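Local coordinates for protein putative acyl-CoA thioester hydrolase YbhC (Escherichia coli K-12, PDB 3GRH) that is a putative thioesterase of the pectinesterase family, found in the outer membrane as a lipoprotein, that neither binds pectin nor has pectinesterase activity, at residues A[150-154]-A[155-159]; A[186-189]-A[190-194]. All coordinates share one frame; numbering follows the deposited sequence.

Interaction 1 (A[150-154]-A[155-159]); sequences GGMSP and ADWRH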
ATOM      1  N   GLY A 150     -13.104  -6.813  -8.402  1.00 11.62           N
ATOM      2  CA  GLY A 150     -12.416  -7.155  -9.659  1.00 12.36           C
ATOM      3  C   GLY A 150     -13.150  -8.167 -10.491  1.00 13.15           C
ATOM      4  O   GLY A 150     -12.995  -8.160 -11.663  1.00 13.39           O
ATOM      5  N   GLY A 151     -13.999  -8.980  -9.882  1.00 13.55           N
ATOM      6  CA  GLY A 151     -14.766  -9.920 -10.616  1.00 13.23           C
ATOM      7  C   GLY A 151     -15.997  -9.399 -11.309  1.00 13.96           C
ATOM      8  O   GLY A 151     -16.673 -10.177 -12.034  1.00 13.35           O
ATOM      9  N   MET A 152     -16.374  -8.177 -11.041  1.00 13.77           N
ATOM     10  CA  MET A 152     -17.592  -7.586 -11.561  1.00 13.60           C
ATOM     11  C   MET A 152     -17.494  -7.327 -13.059  1.00 13.10           C
ATOM     12  O   MET A 152     -16.423  -7.150 -13.640  1.00 13.75           O
ATOM     13  CB  MET A 152     -18.021  -6.370 -10.750  1.00 15.05           C
ATOM     14  CG  MET A 152     -17.411  -5.128 -11.163  1.00 13.69           C
ATOM     15  SD  MET A 152     -17.444  -3.792  -9.924  1.00 14.71           S
ATOM     16  CE  MET A 152     -19.180  -3.422  -9.944  1.00 16.90           C
ATOM     17  N   SER A 153     -18.666  -7.337 -13.709  1.00 14.59           N
ATOM     18  CA  SER A 153     -18.722  -7.080 -15.110  1.00 15.11           C
ATOM     19  C   SER A 153     -18.387  -5.635 -15.415  1.00 15.51           C
ATOM     20  O   SER A 153     -18.638  -4.764 -14.593  1.00 14.36           O
ATOM     21  CB  SER A 153     -20.124  -7.373 -15.705  1.00 16.31           C
ATOM     22  OG  SER A 153     -21.167  -6.562 -15.139  1.00 18.26           O
ATOM     23  N   PRO A 154     -17.792  -5.380 -16.596  1.00 15.95           N
ATOM     24  CA  PRO A 154     -17.639  -3.977 -16.976  1.00 14.41           C
ATOM     25  C   PRO A 154     -18.882  -3.168 -16.986  1.00 14.13           C
ATOM     26  O   PRO A 154     -18.867  -2.015 -16.562  1.00 12.50           O
ATOM     27  CB  PRO A 154     -16.960  -4.050 -18.349  1.00 15.58           C
ATOM     28  CG  PRO A 154     -16.218  -5.391 -18.307  1.00 16.42           C
ATOM     29  CD  PRO A 154     -17.095  -6.285 -17.524  1.00 15.86           C
ATOM     30  N   ALA A 155     -20.010  -3.711 -17.438  1.00 14.63           N
ATOM     31  CA  ALA A 155     -21.233  -2.931 -17.379  1.00 14.86           C
ATOM     32  C   ALA A 155     -21.656  -2.489 -15.982  1.00 14.35           C
ATOM     33  O   ALA A 155     -22.090  -1.346 -15.796  1.00 14.94           O
ATOM     34  CB  ALA A 155     -22.323  -3.735 -18.015  1.00 15.10           C
ATOM     35  N   ASP A 156     -21.595  -3.404 -15.029  1.00 13.68           N
ATOM     36  CA  ASP A 156     -21.887  -3.117 -13.611  1.00 15.27           C
ATOM     37  C   ASP A 156     -20.894  -2.132 -13.047  1.00 14.46           C
ATOM     38  O   ASP A 156     -21.282  -1.229 -12.341  1.00 14.57           O
ATOM     39  CB  ASP A 156     -21.896  -4.397 -12.778  1.00 17.06           C
ATOM     40  CG  ASP A 156     -23.117  -5.249 -13.036  1.00 22.38           C
ATOM     41  OD1 ASP A 156     -24.011  -4.824 -13.834  1.00 26.11           O
ATOM     42  OD2 ASP A 156     -23.180  -6.359 -12.440  1.00 28.36           O
ATOM     43  N   TRP A 157     -19.623  -2.268 -13.411  1.00 13.25           N
ATOM     44  CA  TRP A 157     -18.566  -1.316 -13.034  1.00 13.62           C
ATOM     45  C   TRP A 157     -18.835   0.075 -13.521  1.00 13.44           C
ATOM     46  O   TRP A 157     -18.809   1.037 -12.773  1.00 13.41           O
ATOM     47  CB  TRP A 157     -17.220  -1.814 -13.524  1.00 13.94           C
ATOM     48  CG  TRP A 157     -16.054  -1.004 -13.073  1.00 13.67           C
ATOM     49  CD1 TRP A 157     -15.306  -1.185 -11.967  1.00 14.70           C
ATOM     50  CD2 TRP A 157     -15.491   0.085 -13.765  1.00 13.71           C
ATOM     51  NE1 TRP A 157     -14.311  -0.268 -11.899  1.00 17.04           N
ATOM     52  CE2 TRP A 157     -14.416   0.566 -12.982  1.00 15.52           C
ATOM     53  CE3 TRP A 157     -15.780   0.732 -14.983  1.00 14.76           C
ATOM     54  CZ2 TRP A 157     -13.626   1.601 -13.408  1.00 15.01           C
ATOM     55  CZ3 TRP A 157     -15.023   1.787 -15.367  1.00 16.79           C
ATOM     56  CH2 TRP A 157     -13.977   2.231 -14.568  1.00 15.16           C
ATOM     57  N   ARG A 158     -19.164   0.201 -14.808  1.00 13.76           N
ATOM     58  CA  ARG A 158     -19.441   1.513 -15.380  1.00 14.42           C
ATOM     59  C   ARG A 158     -20.605   2.205 -14.720  1.00 13.60           C
ATOM     60  O   ARG A 158     -20.569   3.404 -14.511  1.00 14.70           O
ATOM     61  CB  ARG A 158     -19.736   1.384 -16.877  1.00 14.72           C
ATOM     62  CG  ARG A 158     -18.516   1.175 -17.742  1.00 17.65           C
ATOM     63  CD  ARG A 158     -18.790   1.335 -19.205  1.00 18.75           C
ATOM     64  NE  ARG A 158     -19.724   0.371 -19.727  1.00 22.77           N
ATOM     65  CZ  ARG A 158     -19.426  -0.818 -20.248  1.00 21.37           C
ATOM     66  NH1 ARG A 158     -18.174  -1.253 -20.365  1.00 21.46           N
ATOM     67  NH2 ARG A 158     -20.418  -1.557 -20.695  1.00 24.66           N
ATOM     68  N   HIS A 159     -21.640   1.430 -14.385  1.00 13.17           N
ATOM     69  CA  HIS A 159     -22.800   1.962 -13.735  1.00 13.88           C
ATOM     70  C   HIS A 159     -22.495   2.527 -12.362  1.00 14.99           C
ATOM     71  O   HIS A 159     -22.843   3.679 -12.051  1.00 17.28           O
ATOM     72  CB  HIS A 159     -23.911   0.918 -13.664  1.00 14.30           C
ATOM     73  CG  HIS A 159     -25.155   1.482 -13.097  1.00 16.06           C
ATOM     74  ND1 HIS A 159     -25.982   2.301 -13.834  1.00 18.58           N
ATOM     75  CD2 HIS A 159     -25.705   1.398 -11.866  1.00 19.73           C
ATOM     76  CE1 HIS A 159     -26.987   2.703 -13.078  1.00 19.45           C
ATOM     77  NE2 HIS A 159     -26.857   2.150 -11.889  1.00 18.02           N
TER
HETATM   78  O   HOH W   1     -21.000  -8.059 -12.171  1.00 33.35           O

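Interaction 2 (A[186-189]-A[190-194]); sequences DSIG and VLCSA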
ATOM      1  N   ASP A 186     -14.776 -10.464 -19.312  1.00 20.14           N
ATOM      2  CA  ASP A 186     -15.884 -10.881 -18.473  1.00 19.95           C
ATOM      3  C   ASP A 186     -15.889 -10.102 -17.153  1.00 18.64           C
ATOM      4  O   ASP A 186     -16.957  -9.809 -16.582  1.00 16.92           O
ATOM      5  CB  ASP A 186     -15.725 -12.361 -18.167  1.00 21.09           C
ATOM      6  CG  ASP A 186     -16.992 -12.983 -17.653  1.00 25.70           C
ATOM      7  OD1 ASP A 186     -17.435 -14.035 -18.222  1.00 33.92           O
ATOM      8  OD2 ASP A 186     -17.553 -12.418 -16.683  1.00 34.86           O
ATOM      9  N   SER A 187     -14.687  -9.807 -16.682  1.00 18.67           N
ATOM     10  CA  SER A 187     -14.487  -9.151 -15.374  1.00 17.37           C
ATOM     11  C   SER A 187     -13.583  -7.945 -15.564  1.00 16.12           C
ATOM     12  O   SER A 187     -12.754  -7.889 -16.475  1.00 16.31           O
ATOM     13  CB  SER A 187     -13.907 -10.168 -14.361  1.00 17.29           C
ATOM     14  OG  SER A 187     -14.753 -11.300 -14.185  1.00 27.39           O
ATOM     15  N   ILE A 188     -13.734  -6.940 -14.717  1.00 14.13           N
ATOM     16  CA  ILE A 188     -12.949  -5.727 -14.873  1.00 15.04           C
ATOM     17  C   ILE A 188     -11.503  -5.853 -14.369  1.00 15.75           C
ATOM     18  O   ILE A 188     -10.598  -5.139 -14.859  1.00 16.21           O
ATOM     19  CB  ILE A 188     -13.725  -4.568 -14.194  1.00 15.59           C
ATOM     20  CG1 ILE A 188     -13.265  -3.212 -14.717  1.00 18.92           C
ATOM     21  CG2 ILE A 188     -13.701  -4.702 -12.682  1.00 15.11           C
ATOM     22  CD1 ILE A 188     -14.004  -2.811 -15.933  1.00 18.34           C
ATOM     23  N   GLY A 189     -11.268  -6.689 -13.362  1.00 14.51           N
ATOM     24  CA  GLY A 189      -9.931  -6.919 -12.815  1.00 14.35           C
ATOM     25  C   GLY A 189      -9.500  -6.080 -11.638  1.00 13.54           C
ATOM     26  O   GLY A 189     -10.054  -5.007 -11.414  1.00 12.39           O
ATOM     27  N   VAL A 190      -8.494  -6.546 -10.905  1.00 12.55           N
ATOM     28  CA  VAL A 190      -8.059  -5.850  -9.667  1.00 14.20           C
ATOM     29  C   VAL A 190      -7.615  -4.436  -9.966  1.00 14.09           C
ATOM     30  O   VAL A 190      -7.861  -3.498  -9.147  1.00 16.10           O
ATOM     31  CB  VAL A 190      -6.960  -6.657  -8.949  1.00 14.16           C
ATOM     32  CG1 VAL A 190      -5.750  -6.864  -9.829  1.00 15.82           C
ATOM     33  CG2 VAL A 190      -6.535  -6.030  -7.579  1.00 13.11           C
ATOM     34  N   LEU A 191      -6.913  -4.230 -11.073  1.00 15.34           N
ATOM     35  CA  LEU A 191      -6.369  -2.903 -11.400  1.00 16.35           C
ATOM     36  C   LEU A 191      -7.450  -1.868 -11.780  1.00 18.15           C
ATOM     37  O   LEU A 191      -7.102  -0.720 -12.116  1.00 22.31           O
ATOM     38  CB  LEU A 191      -5.319  -2.993 -12.534  1.00 17.22           C
ATOM     39  CG  LEU A 191      -4.007  -3.673 -12.120  1.00 18.37           C
ATOM     40  CD1 LEU A 191      -2.933  -3.413 -13.110  1.00 23.54           C
ATOM     41  CD2 LEU A 191      -3.495  -3.170 -10.753  1.00 24.42           C
ATOM     42  N   CYS A 192      -8.716  -2.246 -11.765  1.00 15.56           N
ATOM     43  CA  CYS A 192      -9.802  -1.319 -11.933  1.00 14.12           C
ATOM     44  C   CYS A 192     -10.712  -1.298 -10.746  1.00 10.80           C
ATOM     45  O   CYS A 192     -11.753  -0.634 -10.783  1.00 10.68           O
ATOM     46  CB  CYS A 192     -10.648  -1.721 -13.099  1.00 15.07           C
ATOM     47  SG  CYS A 192      -9.714  -1.693 -14.673  1.00 21.73           S
ATOM     48  N   SER A 193     -10.402  -2.030  -9.690  1.00 11.36           N
ATOM     49  CA  SER A 193     -11.341  -2.128  -8.559  1.00 10.85           C
ATOM     50  C   SER A 193     -11.109  -1.073  -7.493  1.00 11.12           C
ATOM     51  O   SER A 193     -11.757  -1.090  -6.498  1.00 10.21           O
ATOM     52  CB  SER A 193     -11.234  -3.524  -7.875  1.00 11.91           C
ATOM     53  OG  SER A 193      -9.963  -3.645  -7.215  1.00 10.81           O
ATOM     54  N   ALA A 194     -10.181  -0.151  -7.699  1.00  9.63           N
ATOM     55  CA  ALA A 194      -9.868   0.833  -6.662  1.00 10.18           C
ATOM     56  C   ALA A 194     -10.905   1.885  -6.455  1.00  9.96           C
ATOM     57  O   ALA A 194     -11.340   2.488  -7.452  1.00 11.21           O
ATOM     58  CB  ALA A 194      -8.434   1.502  -6.909  1.00 12.54           C
TER

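Interaction 1 (A[150-154]-A[155-159])
Ser153 and Asp156 meet where helix 154-161 begins, and their contact is a worked example of N-capping. Ser153 holds the N-cap position, and its OG accepts a rather long bond of 3.2 Å from Asp156 N, with an N-H...O angle of 159°. The hydroxyl is swung between its own backbone N and carbonyl carbon (chi1 61°), which turns it over the first turn. No direct bond returns from Asp156. Instead a water accepts a hydrogen bond from Ser153 N at 2.9 Å and donates to Asp156 OD2 at 2.8 Å, a water-mediated version of the second half of a capping box. The first helical bonds follow: Trp157 N reaches Ser153 O at 2.9 Å, and Arg158 N reaches Pro154 O at 2.8 Å.

Before the cap, Met152 folds back across the turn at about a right angle to the Trp157 side chain. Its SD comes to the indole edge, near the ring plane and 3.9 Å from Trp157 CD1, while CE lies against the backbone at 3.7 Å from Trp157 N. This Met-aromatic contact between Met152, just before the N-cap, and Trp157, four residues after the cap, is the i, i+5 pairing of a hydrophobic staple. Further out, Trp157 NE1 binds Cys192 O, and Tyr177 meets the indole ring. The Arg158 guanidinium turns one face to Pro154 O and gives NH1 to Gln181 O. Ser153 OG thus takes up the N-H of Asp156 and the water that of Ser153, and the nearby Asp156 charge probably adds a favourable interaction with the helix dipole.

Interaction 2 (A[186-189]-A[190-194])
Cys192 reaches back to Ile188 across a tight turn, and its side chain can be followed atom by atom. CB lies 3.4 Å from Ile188 CG1, closer than carbon atoms usually pack, and it also skirts Gly189 O. From there SG turns to the side of its own backbone N (chi1 -62°), passing 3.6 Å from Ile188 O and 3.9 Å from Ile188 CG1. The sulfur ends in the disulfide to Cys180, which ties this loop to helix 174-181. Ile188 is set for the meeting by its first torsion: with CG1 anti to the backbone N (chi1 -160°), that branch is the one placed against Cys192 CB. The same side chain leans on Pro154 and Trp157, while the backbone O of Ile188 accepts from Lys183 NZ.

The backbone closes the turn. Cys192 N donates to Gly189 O over 3.1 Å, approaching from well above the carbonyl plane, 51° out of it. Gly189 has a positive phi, and a CB here would jam against the preceding carbonyl oxygen, a backbone shape suited to glycine. One step on, Val190 O receives two bonds, from Ser193 N at 3.0 Å and from Ser193 OG at 2.9 Å. The hydroxyl is further held by Val226 N, so the serine joins the turn to the neighbouring loop.

Val190 packs on Val226 and Phe250, its side chain about 8 Å from that of Asp280, the predicted nucleophile. Successive i+3 to i hydrogen bonds, from Cys192 N and then Ser193 N, mark a short 3-10 turn, here leading into strand 196-198 of the right-handed parallel beta-helix that characterises the pectinesterase family.

In the fold
Interactions 1 and 2 lie on the same side of the chain's centre, about 8 Å apart between centres, and touch directly. Besides the indole bond to the turn, Gly150 O and Gly189 N form a probable hydrogen bond at 2.8 Å, while Pro154 CD packs on Asp186 O. Interaction 1 stands farther out: its capping polar groups include an exposed aspartate and a water, while Pro154 and Trp157 are buried. Interaction 2 is nearer the centre and relies on the disulfide of the buried Cys192, apolar packing and a carbonyl oxygen that accepts twice. Both reach helix 174-181: interaction 1 sets helix 154-161 on it through Trp157 and Arg158, interaction 2 ties its loop to it through Cys192.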